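Local coordinates for TIGR00266 family protein (Pseudomonas aeruginosa, PDB 1YOX) that is of unknown function but belongs to the AIM24 family of the cupin clan and assembles here from three copies of one beta-rich chain, at residues A36-T41 with A91-Y96; A102-D107 with D154-V159; A131-L136 with G145-K150; G139-E144 with P226-A231; L165-L170 with S217-L222. All blocks are in the same frame, centred on the assembly; numbering follows the deposited sequence.

Contact 1 of 5, residues A36-T41 with A91-Y96; sequences AMNYMT and AFAAPY
The methyl of Ala-91 sits over one face of the Tyr-39 ring, its CB 3.6 Å from the ring centroid and displaced toward the rim, where CE1 and CZ take most of the CH-pi contact. Tyr-39 achieves this with CG held between its backbone N and carbonyl carbon (chi1 67°), which turns the ring over Ala-91. On the other side of the sheet, selenomethionine Met-37 meets Phe-92 as a non-hydrogen-bonded antiparallel pair. There the CB of Met-37 touches ring atom CE2 of Phe-92 at 3.8 Å, and the same ring turns its edge to the carbonyl carbon of Ala-36.

Outside this apolar pairing the main chains are joined by three nearly straight hydrogen bonds. Ala-93 N donates to Ala-36 O at 2.9 Å, Asn-38 N to Ala-91 O at 2.9 Å, and Ala-91 N to Tyr-39 O at 3.0 Å. The donor from Asn-38 stands well above the plane of the Ala-91 carbonyl. That oxygen is also approached by the CA of Met-37 at 3.3 Å, so N-H and C-H donors share it. The polar tip of Tyr-39 is occupied by a hydrogen bond from its OH to Glu-21.

Strand 88-92 lies between strand 19-24 and strand 37-40 in a four-stranded antiparallel sheet, and Phe-92 reaches across to strands 29-32 and 119-123. Strand 37-40 is outermost within its own chain, but Tyr-39 and Met-40 pair antiparallel with a strand of the second subunit, whose Arg-229 also donates to Met-37 O, so the sheet continues into the neighbouring chain.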
# COMPACT_ATOMS: atom_id res chain seq x y z
N ALA C 36 -13.03 10.18 -1.21
CA ALA C 36 -12.29 9.80 0.00
C ALA C 36 -13.12 9.22 1.18
O ALA C 36 -12.56 8.57 2.06
CB ALA C 36 -11.42 10.93 0.47
N MSE C 37 -14.43 9.43 1.19
CA MSE C 37 -15.25 8.93 2.29
C MSE C 37 -15.35 7.40 2.32
O MSE C 37 -15.64 6.76 1.29
CB MSE C 37 -16.64 9.57 2.28
CG MSE C 37 -17.70 8.71 1.63
SE MSE C 37 -18.64 7.53 2.90
CE MSE C 37 -18.92 9.01 4.03
N ASN C 38 -15.14 6.82 3.50
CA ASN C 38 -15.29 5.37 3.72
C ASN C 38 -16.65 5.01 4.32
O ASN C 38 -17.23 3.97 3.95
CB ASN C 38 -14.27 4.84 4.71
CG ASN C 38 -12.84 5.03 4.27
OD1 ASN C 38 -11.97 5.23 5.12
ND2 ASN C 38 -12.56 4.93 2.97
N TYR C 39 -17.10 5.79 5.30
CA TYR C 39 -18.36 5.54 5.98
C TYR C 39 -18.89 6.76 6.71
O TYR C 39 -18.15 7.68 7.06
CB TYR C 39 -18.28 4.32 6.94
CG TYR C 39 -17.38 4.52 8.15
CD1 TYR C 39 -16.10 3.98 8.17
CD2 TYR C 39 -17.80 5.26 9.27
CE1 TYR C 39 -15.26 4.15 9.24
CE2 TYR C 39 -16.93 5.45 10.37
CZ TYR C 39 -15.66 4.88 10.34
OH TYR C 39 -14.76 5.01 11.38
N MSE C 40 -20.19 6.75 6.95
CA MSE C 40 -20.84 7.80 7.69
C MSE C 40 -22.04 7.25 8.45
O MSE C 40 -22.77 6.38 7.95
CB MSE C 40 -21.23 9.00 6.79
CG MSE C 40 -22.01 8.66 5.56
SE MSE C 40 -22.21 10.15 4.26
CE MSE C 40 -22.99 8.95 2.85
N THR C 41 -22.20 7.75 9.67
CA THR C 41 -23.35 7.45 10.51
C THR C 41 -24.62 8.16 10.04
O THR C 41 -24.61 8.93 9.06
CB THR C 41 -23.06 7.76 12.03
OG1 THR C 41 -22.66 9.12 12.17
CG2 THR C 41 -21.96 6.87 12.59
N ALA C 91 -15.74 8.97 8.19
CA ALA C 91 -14.33 8.66 7.99
C ALA C 91 -13.84 8.88 6.53
O ALA C 91 -14.61 8.71 5.57
CB ALA C 91 -14.01 7.23 8.48
N PHE C 92 -12.56 9.26 6.40
CA PHE C 92 -11.94 9.58 5.11
C PHE C 92 -10.59 8.91 5.03
O PHE C 92 -9.92 8.78 6.05
CB PHE C 92 -11.75 11.10 4.94
CG PHE C 92 -13.03 11.87 5.05
CD1 PHE C 92 -13.33 12.56 6.23
CD2 PHE C 92 -13.94 11.88 4.00
CE1 PHE C 92 -14.50 13.26 6.36
CE2 PHE C 92 -15.14 12.57 4.10
CZ PHE C 92 -15.42 13.28 5.28
N ALA C 93 -10.22 8.45 3.82
CA ALA C 93 -8.87 7.91 3.50
C ALA C 93 -8.50 8.23 2.05
O ALA C 93 -9.38 8.30 1.16
CB ALA C 93 -8.81 6.43 3.73
N ALA C 94 -7.21 8.44 1.81
CA ALA C 94 -6.70 8.65 0.45
C ALA C 94 -6.74 7.32 -0.35
O ALA C 94 -6.80 6.24 0.24
CB ALA C 94 -5.30 9.22 0.49
N PRO C 95 -6.73 7.40 -1.70
CA PRO C 95 -6.79 6.17 -2.51
C PRO C 95 -5.46 5.51 -2.80
O PRO C 95 -5.33 4.80 -3.81
CB PRO C 95 -7.48 6.64 -3.79
CG PRO C 95 -7.17 8.14 -3.89
CD PRO C 95 -6.69 8.62 -2.55
N TYR C 96 -4.47 5.70 -1.93
CA TYR C 96 -3.18 5.01 -2.03
C TYR C 96 -2.60 4.91 -0.61
O TYR C 96 -2.99 5.71 0.26
CB TYR C 96 -2.22 5.72 -3.01
CG TYR C 96 -2.09 7.21 -2.80
CD1 TYR C 96 -1.05 7.73 -2.04
CD2 TYR C 96 -3.01 8.09 -3.37
CE1 TYR C 96 -0.94 9.11 -1.83
CE2 TYR C 96 -2.91 9.45 -3.16
CZ TYR C 96 -1.89 9.95 -2.39
OH TYR C 96 -1.82 11.30 -2.21

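Contact 2 of 5, residues A102-D107 with D154-V159; sequences AVDLDD and DGLVFV
With its CG opposite the carbonyl carbon (chi1 -74°), Leu-156 lays branch CD2 against the backbone of Asp-104, 3.8 Å from the latter's CA. Phe-158 has a similar first torsion (chi1 -55°), which brings ring atom CE2 to 3.7 Å from the CB of Ala-102. On the reverse side of the sheet Leu-105 and Val-157 cross at about a right angle, CD2 of Leu-105 lying 3.9 Å from CG2 of Val-157, and both rest on Leu-112.

Val-103 and Val-157 form the hydrogen-bonded antiparallel pair: Val-103 N gives a straight bond to Val-157 O at 2.8 Å, and the return bond from Val-157 N to Val-103 O is more bent. Beyond the strand, Leu-105 N continues the series to Gly-155 O at 3.0 Å.

Asp-104 closes an Asx turn, its OD1 accepting from Asp-106 N at 2.8 Å on the anti side of the carboxylate. The turn lies at the end of strand 98-104, where acidic groups gather. The side chains of Asp-106 and Asp-154 lie side by side, pointing the same way, with their OD2 atoms 5.0 Å apart at the exposed end, where solvent probably screens their repulsion; cohesion comes from backbone bonds and apolar side chains.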
# COMPACT_ATOMS: atom_id res chain seq x y z
N ALA C 102 -2.77 15.31 10.97
CA ALA C 102 -3.60 16.47 11.26
C ALA C 102 -2.65 17.64 11.34
O ALA C 102 -1.58 17.53 11.91
CB ALA C 102 -4.34 16.29 12.58
N VAL C 103 -3.00 18.74 10.72
CA VAL C 103 -2.18 19.92 10.85
C VAL C 103 -3.10 21.04 11.30
O VAL C 103 -4.08 21.37 10.62
CB VAL C 103 -1.42 20.27 9.53
CG1 VAL C 103 -0.63 21.57 9.68
CG2 VAL C 103 -0.48 19.12 9.10
N ASP C 104 -2.83 21.58 12.48
CA ASP C 104 -3.58 22.75 12.95
C ASP C 104 -3.06 23.94 12.21
O ASP C 104 -1.86 24.20 12.20
CB ASP C 104 -3.45 22.94 14.46
CG ASP C 104 -4.46 23.93 15.02
OD1 ASP C 104 -4.79 24.94 14.35
OD2 ASP C 104 -4.95 23.72 16.14
N LEU C 105 -3.94 24.64 11.52
CA LEU C 105 -3.52 25.80 10.79
C LEU C 105 -2.93 26.86 11.74
O LEU C 105 -1.89 27.48 11.41
CB LEU C 105 -4.67 26.32 9.91
CG LEU C 105 -4.68 25.98 8.39
CD1 LEU C 105 -3.79 24.81 8.01
CD2 LEU C 105 -6.08 25.81 7.83
N ASP C 106 -3.53 27.02 12.93
CA ASP C 106 -2.97 27.95 13.94
C ASP C 106 -1.49 27.70 14.16
O ASP C 106 -0.72 28.63 14.22
CB ASP C 106 -3.71 27.90 15.28
CG ASP C 106 -5.03 28.65 15.26
OD1 ASP C 106 -5.81 28.52 16.23
OD2 ASP C 106 -5.29 29.37 14.26
N ASP C 107 -1.11 26.43 14.24
CA ASP C 107 0.29 26.04 14.48
C ASP C 107 1.25 26.39 13.35
O ASP C 107 2.44 26.17 13.48
CB ASP C 107 0.39 24.53 14.76
CG ASP C 107 -0.03 24.16 16.18
OD1 ASP C 107 0.30 24.91 17.14
OD2 ASP C 107 -0.69 23.11 16.33
N ASP C 154 -8.24 29.00 10.41
CA ASP C 154 -7.79 28.79 11.78
C ASP C 154 -8.15 27.41 12.32
O ASP C 154 -8.07 27.15 13.54
CB ASP C 154 -8.32 29.90 12.70
CG ASP C 154 -9.80 29.74 13.04
OD1 ASP C 154 -10.57 29.29 12.15
OD2 ASP C 154 -10.20 30.06 14.20
N GLY C 155 -8.53 26.50 11.41
CA GLY C 155 -9.02 25.19 11.82
C GLY C 155 -8.08 24.04 11.50
O GLY C 155 -6.90 24.23 11.17
N LEU C 156 -8.66 22.84 11.57
CA LEU C 156 -7.95 21.60 11.29
C LEU C 156 -8.04 21.14 9.85
O LEU C 156 -9.08 21.19 9.19
CB LEU C 156 -8.41 20.49 12.21
CG LEU C 156 -7.88 20.66 13.63
CD1 LEU C 156 -8.68 19.77 14.57
CD2 LEU C 156 -6.38 20.35 13.70
N VAL C 157 -6.89 20.67 9.39
CA VAL C 157 -6.65 20.24 8.03
C VAL C 157 -6.03 18.85 8.20
O VAL C 157 -5.34 18.60 9.18
CB VAL C 157 -5.72 21.29 7.36
CG1 VAL C 157 -4.48 20.70 6.78
CG2 VAL C 157 -6.52 22.23 6.42
N PHE C 158 -6.32 17.93 7.29
CA PHE C 158 -5.74 16.59 7.33
C PHE C 158 -5.17 16.33 5.94
O PHE C 158 -5.85 16.51 4.92
CB PHE C 158 -6.78 15.54 7.71
CG PHE C 158 -7.49 15.82 9.00
CD1 PHE C 158 -8.55 16.74 9.04
CD2 PHE C 158 -7.07 15.22 10.19
CE1 PHE C 158 -9.18 17.05 10.25
CE2 PHE C 158 -7.72 15.50 11.42
CZ PHE C 158 -8.78 16.41 11.43
N VAL C 159 -3.90 15.94 5.92
CA VAL C 159 -3.22 15.71 4.68
C VAL C 159 -2.69 14.28 4.73
O VAL C 159 -2.48 13.74 5.81
CB VAL C 159 -2.08 16.78 4.37
CG1 VAL C 159 -2.65 18.21 4.22
CG2 VAL C 159 -1.00 16.77 5.41

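Contact 3 of 5, residues A131-L136 with G145-K150; sequences AFTKRL and GFILQK
Ala-131 opens the pairing by giving its N-H to Leu-148 O at 2.7 Å, while its CB is close to the same carbonyl oxygen. Phe-132 also faces Leu-148, so two residues stand opposite one: a classic beta bulge. The carbonyl of Phe-132 accepts from Leu-148 N at 2.8 Å, and the two CB atoms of this pair are 3.7 Å apart. Further out, the rings of Phe-132 and Phe-146 meet rim against rim, CE2 of the former 3.9 Å from CD2 of the latter, each near the plane of the other ring. With CG opposite the backbone N in both (chi1 -171° for Phe-132, -179° for Phe-146), the two rings come together beyond their CB atoms on one face of the sheet.

The next residue, Thr-133, points to the reverse face and presses CG2 on CG1 of Ile-147 at 3.3 Å, a tight carbon contact in a non-hydrogen-bonded pair. The pair belongs to a beta hairpin, close to the loop that turns strand 127-134 back as strand 146-152; the former is outermost in its six-stranded sheet.

Lys-134 restores the hydrogen-bonded pairing, its N reaching Phe-146 O at 3.0 Å and its O receiving Phe-146 N at 2.8 Å from above the carbonyl plane. Past Arg-135, Leu-136 sets CD2 4.3 Å from the CB of Phe-146, whose ring also meets that of Phe-141 edge-to-face.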
# COMPACT_ATOMS: atom_id res chain seq x y z
N ALA C 131 -2.59 27.30 -5.44
CA ALA C 131 -1.39 28.10 -5.36
C ALA C 131 -0.47 27.92 -6.59
O ALA C 131 0.50 28.66 -6.78
CB ALA C 131 -0.65 27.74 -4.11
N PHE C 132 -0.79 26.92 -7.43
CA PHE C 132 0.12 26.47 -8.49
C PHE C 132 -0.51 25.33 -9.29
O PHE C 132 -0.97 24.36 -8.71
CB PHE C 132 1.45 25.99 -7.87
CG PHE C 132 2.55 25.71 -8.88
CD1 PHE C 132 3.17 26.76 -9.57
CD2 PHE C 132 2.95 24.41 -9.14
CE1 PHE C 132 4.18 26.52 -10.50
CE2 PHE C 132 3.96 24.15 -10.08
CZ PHE C 132 4.58 25.21 -10.76
N THR C 133 -0.56 25.47 -10.61
CA THR C 133 -0.95 24.37 -11.51
C THR C 133 -0.02 24.34 -12.72
O THR C 133 0.22 25.37 -13.36
CB THR C 133 -2.42 24.47 -12.01
OG1 THR C 133 -2.87 25.83 -11.95
CG2 THR C 133 -3.33 23.63 -11.18
N LYS C 134 0.49 23.16 -13.05
CA LYS C 134 1.48 23.05 -14.09
C LYS C 134 1.53 21.62 -14.62
O LYS C 134 1.85 20.67 -13.88
CB LYS C 134 2.85 23.46 -13.54
CG LYS C 134 3.66 24.36 -14.46
CD LYS C 134 5.13 24.35 -14.05
CE LYS C 134 5.92 25.48 -14.68
NZ LYS C 134 7.19 25.72 -13.92
N ARG C 135 1.22 21.47 -15.91
CA ARG C 135 1.24 20.16 -16.56
C ARG C 135 2.57 19.40 -16.37
O ARG C 135 2.63 18.58 -15.46
CB ARG C 135 0.79 20.22 -18.01
CG ARG C 135 -0.44 21.09 -18.26
CD ARG C 135 0.00 22.50 -18.68
NE ARG C 135 -0.76 23.02 -19.82
CZ ARG C 135 -0.64 22.58 -21.08
NH1 ARG C 135 0.19 21.58 -21.39
NH2 ARG C 135 -1.37 23.14 -22.05
N LEU C 136 3.60 19.63 -17.17
CA LEU C 136 4.87 18.86 -17.04
C LEU C 136 4.98 17.53 -17.80
O LEU C 136 4.67 16.46 -17.27
CB LEU C 136 5.18 18.58 -15.57
CG LEU C 136 6.33 19.19 -14.78
CD1 LEU C 136 6.68 20.64 -15.17
CD2 LEU C 136 5.97 19.06 -13.30
N GLY C 145 -1.78 17.11 -14.25
CA GLY C 145 -0.79 18.16 -13.97
C GLY C 145 -0.39 18.11 -12.51
O GLY C 145 -1.00 17.41 -11.71
N PHE C 146 0.64 18.86 -12.16
CA PHE C 146 1.07 19.01 -10.77
C PHE C 146 0.35 20.22 -10.19
O PHE C 146 0.48 21.34 -10.69
CB PHE C 146 2.60 19.14 -10.68
CG PHE C 146 3.10 19.28 -9.26
CD1 PHE C 146 3.16 18.17 -8.42
CD2 PHE C 146 3.49 20.53 -8.75
CE1 PHE C 146 3.61 18.29 -7.10
CE2 PHE C 146 3.93 20.66 -7.43
CZ PHE C 146 3.99 19.54 -6.60
N ILE C 147 -0.42 19.98 -9.12
CA ILE C 147 -1.28 21.00 -8.51
C ILE C 147 -0.97 21.19 -7.01
O ILE C 147 -1.00 20.23 -6.23
CB ILE C 147 -2.77 20.66 -8.76
CG1 ILE C 147 -3.01 20.47 -10.28
CG2 ILE C 147 -3.70 21.71 -8.13
CD1 ILE C 147 -4.31 19.71 -10.65
N LEU C 148 -0.59 22.42 -6.66
CA LEU C 148 -0.46 22.84 -5.26
C LEU C 148 -1.64 23.67 -4.85
O LEU C 148 -1.94 24.67 -5.48
CB LEU C 148 0.79 23.67 -5.03
CG LEU C 148 2.05 22.96 -4.61
CD1 LEU C 148 3.12 24.02 -4.37
CD2 LEU C 148 1.81 22.14 -3.36
N GLN C 149 -2.32 23.23 -3.80
CA GLN C 149 -3.41 23.96 -3.20
C GLN C 149 -2.94 24.85 -2.05
O GLN C 149 -1.89 24.60 -1.46
CB GLN C 149 -4.47 22.98 -2.72
CG GLN C 149 -5.13 22.26 -3.87
CD GLN C 149 -6.19 21.34 -3.40
OE1 GLN C 149 -5.94 20.45 -2.55
NE2 GLN C 149 -7.39 21.52 -3.93
N LYS C 150 -3.70 25.91 -1.76
CA LYS C 150 -3.50 26.67 -0.52
C LYS C 150 -4.69 26.50 0.41
O LYS C 150 -5.84 26.67 0.02
CB LYS C 150 -3.16 28.17 -0.73
CG LYS C 150 -4.12 28.97 -1.59
CD LYS C 150 -3.81 30.50 -1.51
CE LYS C 150 -4.72 31.30 -2.48
NZ LYS C 150 -4.17 32.66 -2.85

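Contact 4 of 5, residues G139-E144 with P226-A231; sequences GFFGGE and PFSRLA
Phe-140 reaches from the loop onto the first turn of helix 227-237, beginning with a CB that lies 3.8 Å from Ser-228 O. Its CG is directed opposite the backbone N (chi1 178°), which carries the ring straight toward the helix and lays one face on the backbone of Ser-228. The CA of that serine stands over the middle of the ring, 3.5 Å from the centroid and only 8° off the normal, a well-centred CH-pi contact; CG and CE2 of Phe-140 each lie 3.7 Å from this CA. Along one side of the ring, CD1 passes the same CA, and CE1 comes to 3.9 Å from the CB of Ala-231, one turn further on. At the tip, CZ meets ring atom CD2 of Phe-227 at 3.6 Å, and CE2 of that phenylalanine is equally near. The two rings are almost perpendicular, their planes 85° apart, yet they meet obliquely.

Phe-141 adds a smaller contact, its CZ lying 3.7 Å from the CB of Ser-228. It also packs on its neighbour: CD2 of Phe-140 sits 3.6 Å above the plane of the Phe-141 ring, and the edge of the Phe-140 ring receives CE2 of Phe-141. No hydrogen bond joins the two segments, so the association is apolar packing.

Pro-226 occupies the N-cap position, just after strand 219-223, and touches Cys-181, while Phe-227 packs on Tyr-96. Glu-144 forms a salt bridge to Arg-233 of the second subunit, which places the loop and the helix start beside the interface between chains.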
# COMPACT_ATOMS: atom_id res chain seq x y z
N GLY C 139 4.67 12.10 -18.88
CA GLY C 139 4.45 11.10 -17.83
C GLY C 139 3.20 11.40 -17.00
O GLY C 139 2.24 12.00 -17.50
N PHE C 140 3.22 10.99 -15.73
CA PHE C 140 2.08 11.15 -14.83
C PHE C 140 1.63 12.59 -14.73
O PHE C 140 0.43 12.87 -14.76
CB PHE C 140 2.39 10.62 -13.42
CG PHE C 140 1.24 10.80 -12.44
CD1 PHE C 140 0.22 9.85 -12.36
CD2 PHE C 140 1.16 11.94 -11.64
CE1 PHE C 140 -0.84 10.02 -11.48
CE2 PHE C 140 0.11 12.12 -10.77
CZ PHE C 140 -0.90 11.14 -10.68
N PHE C 141 2.59 13.51 -14.61
CA PHE C 141 2.22 14.92 -14.52
C PHE C 141 1.86 15.55 -15.87
O PHE C 141 1.43 16.71 -15.93
CB PHE C 141 3.24 15.72 -13.68
CG PHE C 141 3.17 15.42 -12.21
CD1 PHE C 141 4.29 14.96 -11.52
CD2 PHE C 141 1.97 15.55 -11.52
CE1 PHE C 141 4.22 14.67 -10.17
CE2 PHE C 141 1.86 15.26 -10.18
CZ PHE C 141 2.99 14.81 -9.49
N GLY C 142 1.98 14.78 -16.95
CA GLY C 142 1.35 15.14 -18.23
C GLY C 142 -0.17 15.03 -18.21
O GLY C 142 -0.85 15.63 -19.05
N GLY C 143 -0.72 14.28 -17.26
CA GLY C 143 -2.17 14.07 -17.23
C GLY C 143 -2.90 15.29 -16.70
O GLY C 143 -3.02 16.33 -17.37
N GLU C 144 -3.38 15.13 -15.48
CA GLU C 144 -4.00 16.18 -14.69
C GLU C 144 -3.06 17.39 -14.55
O GLU C 144 -3.47 18.54 -14.75
CB GLU C 144 -4.39 15.57 -13.32
CG GLU C 144 -4.87 14.08 -13.48
CD GLU C 144 -4.97 13.27 -12.17
OE1 GLU C 144 -6.07 12.70 -11.94
OE2 GLU C 144 -3.97 13.18 -11.39
N PRO C 226 4.73 8.55 -3.44
CA PRO C 226 3.70 9.42 -3.92
C PRO C 226 2.86 8.66 -4.95
O PRO C 226 3.37 7.74 -5.60
CB PRO C 226 4.47 10.58 -4.57
CG PRO C 226 5.83 10.08 -4.86
CD PRO C 226 6.08 8.93 -3.93
N PHE C 227 1.59 9.01 -5.02
CA PHE C 227 0.65 8.36 -5.90
C PHE C 227 1.14 8.39 -7.35
O PHE C 227 0.88 7.46 -8.15
CB PHE C 227 -0.70 9.07 -5.78
CG PHE C 227 -1.72 8.63 -6.78
CD1 PHE C 227 -2.26 7.35 -6.73
CD2 PHE C 227 -2.16 9.50 -7.77
CE1 PHE C 227 -3.20 6.95 -7.63
CE2 PHE C 227 -3.11 9.10 -8.67
CZ PHE C 227 -3.61 7.82 -8.62
N SER C 228 1.84 9.46 -7.70
CA SER C 228 2.29 9.71 -9.06
C SER C 228 3.34 8.70 -9.44
O SER C 228 3.39 8.25 -10.58
CB SER C 228 2.86 11.13 -9.18
OG SER C 228 3.74 11.41 -8.10
N ARG C 229 4.17 8.35 -8.46
CA ARG C 229 5.13 7.31 -8.69
C ARG C 229 4.46 5.94 -8.69
O ARG C 229 4.77 5.09 -9.55
CB ARG C 229 6.26 7.38 -7.67
CG ARG C 229 7.23 6.23 -7.81
CD ARG C 229 8.28 6.25 -6.73
NE ARG C 229 9.06 7.49 -6.77
CZ ARG C 229 10.18 7.71 -6.07
NH1 ARG C 229 10.66 6.77 -5.28
NH2 ARG C 229 10.80 8.88 -6.18
N LEU C 230 3.53 5.73 -7.74
CA LEU C 230 2.81 4.46 -7.68
C LEU C 230 2.04 4.28 -9.00
O LEU C 230 2.27 3.30 -9.71
CB LEU C 230 1.83 4.42 -6.49
CG LEU C 230 1.37 3.15 -5.76
CD1 LEU C 230 -0.05 3.28 -5.15
CD2 LEU C 230 1.48 1.89 -6.56
N ALA C 231 1.16 5.22 -9.34
CA ALA C 231 0.31 5.08 -10.53
C ALA C 231 1.15 5.00 -11.80
O ALA C 231 0.91 4.13 -12.64
CB ALA C 231 -0.67 6.18 -10.64

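Contact 5 of 5, residues L165-L170 with S217-L222; sequences LIRRQL and SGTVWL
Strands 165-169 and 219-222 run antiparallel at 162°, joined by reciprocal backbone hydrogen bonds at the pairs Ile-166 with Leu-222 and Arg-168 with Val-220, and prolonged by Leu-170 N to Gly-218 O at 2.7 Å.

Arg-167 and Trp-221 face each other in a non-hydrogen-bonded pair and lie side by side, pointing the same way. The arginine starts with CG opposite its backbone N (chi1 -171°) and then bends twice, which brings NH2 to 3.8 Å from CH2 of the indole. That carbon lies over one face of the guanidinium, toward its rim, but the two planes are 42° apart and the groups are not flat on one another. CG2 of Thr-219 touches Arg-167 NH1 at 3.6 Å and also stands over the indole, so it touches both side chains. From the far end, Leu-165 brings CD2 to 3.7 Å from the CB of Trp-221.

The reverse face is more apolar. Ile-166 and Leu-222 approach CB to CB at 4.0 Å, and Leu-170 sets CG 3.9 Å from CG2 of Val-220. Leu-170 and Leu-222 continue onto Leu-175 of strand 173-178, while Tyr-39 of the third subunit packs on Arg-168 and Leu-222. An edge strand paired antiparallel with an inner strand of a six-stranded sheet is consistent with the all-beta architecture of the cupin clan.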
# COMPACT_ATOMS: atom_id res chain seq x y z
N LEU C 165 5.83 9.41 5.85
CA LEU C 165 5.95 10.86 5.92
C LEU C 165 7.35 11.22 6.41
O LEU C 165 7.82 10.71 7.44
CB LEU C 165 4.90 11.43 6.87
CG LEU C 165 4.79 12.91 7.26
CD1 LEU C 165 5.67 13.22 8.45
CD2 LEU C 165 5.01 13.94 6.13
N ILE C 166 8.00 12.09 5.66
CA ILE C 166 9.28 12.65 6.06
C ILE C 166 9.04 14.12 6.33
O ILE C 166 8.78 14.89 5.42
CB ILE C 166 10.39 12.47 4.97
CG1 ILE C 166 10.15 11.22 4.09
CG2 ILE C 166 11.79 12.47 5.62
CD1 ILE C 166 10.56 9.89 4.71
N ARG C 167 9.10 14.50 7.61
CA ARG C 167 8.93 15.89 8.01
C ARG C 167 10.31 16.53 8.17
O ARG C 167 11.20 15.96 8.80
CB ARG C 167 8.12 15.99 9.30
CG ARG C 167 7.72 17.40 9.67
CD ARG C 167 7.92 17.61 11.16
NE ARG C 167 6.67 17.67 11.91
CZ ARG C 167 6.21 18.78 12.49
NH1 ARG C 167 6.90 19.92 12.42
NH2 ARG C 167 5.05 18.75 13.15
N ARG C 168 10.47 17.72 7.60
CA ARG C 168 11.75 18.41 7.62
C ARG C 168 11.58 19.89 7.87
O ARG C 168 10.73 20.54 7.27
CB ARG C 168 12.51 18.18 6.31
CG ARG C 168 13.14 16.80 6.23
CD ARG C 168 13.95 16.59 4.97
NE ARG C 168 14.97 15.57 5.21
CZ ARG C 168 16.29 15.80 5.28
NH1 ARG C 168 16.77 17.03 5.09
NH2 ARG C 168 17.12 14.79 5.53
N GLN C 169 12.40 20.41 8.79
CA GLN C 169 12.51 21.86 9.03
C GLN C 169 13.69 22.36 8.21
O GLN C 169 14.75 21.75 8.22
CB GLN C 169 12.77 22.13 10.51
CG GLN C 169 12.17 21.08 11.45
CD GLN C 169 10.65 21.10 11.48
OE1 GLN C 169 10.02 22.15 11.26
NE2 GLN C 169 10.04 19.95 11.77
N LEU C 170 13.51 23.47 7.49
CA LEU C 170 14.57 23.93 6.60
C LEU C 170 15.71 24.79 7.20
O LEU C 170 16.88 24.43 7.05
CB LEU C 170 14.01 24.53 5.30
CG LEU C 170 13.62 23.52 4.21
CD1 LEU C 170 13.66 24.20 2.85
CD2 LEU C 170 14.54 22.29 4.21
N SER C 217 12.73 28.92 4.86
CA SER C 217 12.40 28.79 6.27
C SER C 217 11.98 27.43 6.82
O SER C 217 12.81 26.65 7.32
CB SER C 217 11.25 29.76 6.60
OG SER C 217 10.01 29.22 6.16
N GLY C 218 10.68 27.17 6.71
CA GLY C 218 9.94 26.40 7.68
C GLY C 218 9.95 24.90 7.64
O GLY C 218 10.99 24.26 7.76
N THR C 219 8.74 24.34 7.54
CA THR C 219 8.54 22.90 7.60
C THR C 219 8.17 22.39 6.22
O THR C 219 7.41 23.01 5.49
CB THR C 219 7.42 22.55 8.59
OG1 THR C 219 7.59 23.36 9.77
CG2 THR C 219 7.48 21.08 9.01
N VAL C 220 8.76 21.26 5.87
CA VAL C 220 8.37 20.54 4.68
C VAL C 220 7.85 19.19 5.09
O VAL C 220 8.42 18.52 5.98
CB VAL C 220 9.56 20.29 3.70
CG1 VAL C 220 9.02 19.72 2.40
CG2 VAL C 220 10.33 21.56 3.43
N TRP C 221 6.79 18.77 4.40
CA TRP C 221 6.26 17.41 4.53
C TRP C 221 6.44 16.63 3.22
O TRP C 221 5.94 17.03 2.17
CB TRP C 221 4.81 17.46 4.99
CG TRP C 221 4.55 18.63 5.94
CD1 TRP C 221 4.71 19.98 5.67
CD2 TRP C 221 4.09 18.55 7.27
NE1 TRP C 221 4.38 20.73 6.77
CE2 TRP C 221 3.99 19.88 7.76
CE3 TRP C 221 3.76 17.48 8.10
CZ2 TRP C 221 3.57 20.16 9.05
CZ3 TRP C 221 3.32 17.77 9.39
CH2 TRP C 221 3.23 19.10 9.85
N LEU C 222 7.18 15.53 3.30
CA LEU C 222 7.51 14.73 2.13
C LEU C 222 6.98 13.31 2.27
O LEU C 222 6.73 12.84 3.37
CB LEU C 222 9.03 14.70 1.92
CG LEU C 222 9.76 16.04 1.74
CD1 LEU C 222 11.26 15.85 1.79
CD2 LEU C 222 9.32 16.73 0.46

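Contacts 2, 3 and 5 tie together beta strands within two six-stranded sheets, contacts 3 and 5 closing opposite edges of the same sheet with centres about 19 Å apart. Contacts 2 and 5 meet directly, Val-103 CG2 lying 3.8 Å from Trp-221 CH2. Contact 4 leans on contact 3 through Phe-141, whose CZ is 3.5 Å from Phe-146 CD1, and on contact 1 through Tyr-96, whose CE2 is 3.4 Å from Phe-227 CB. Contact 1 lies on the opposite side of the chain's centre from contacts 3 and 5. Other subunits touch contacts 1, 4 and 5; Arg-229 of contact 4 hydrogen-bonds Met-37 O of the third subunit, coupling contacts 4 and 1 between chains.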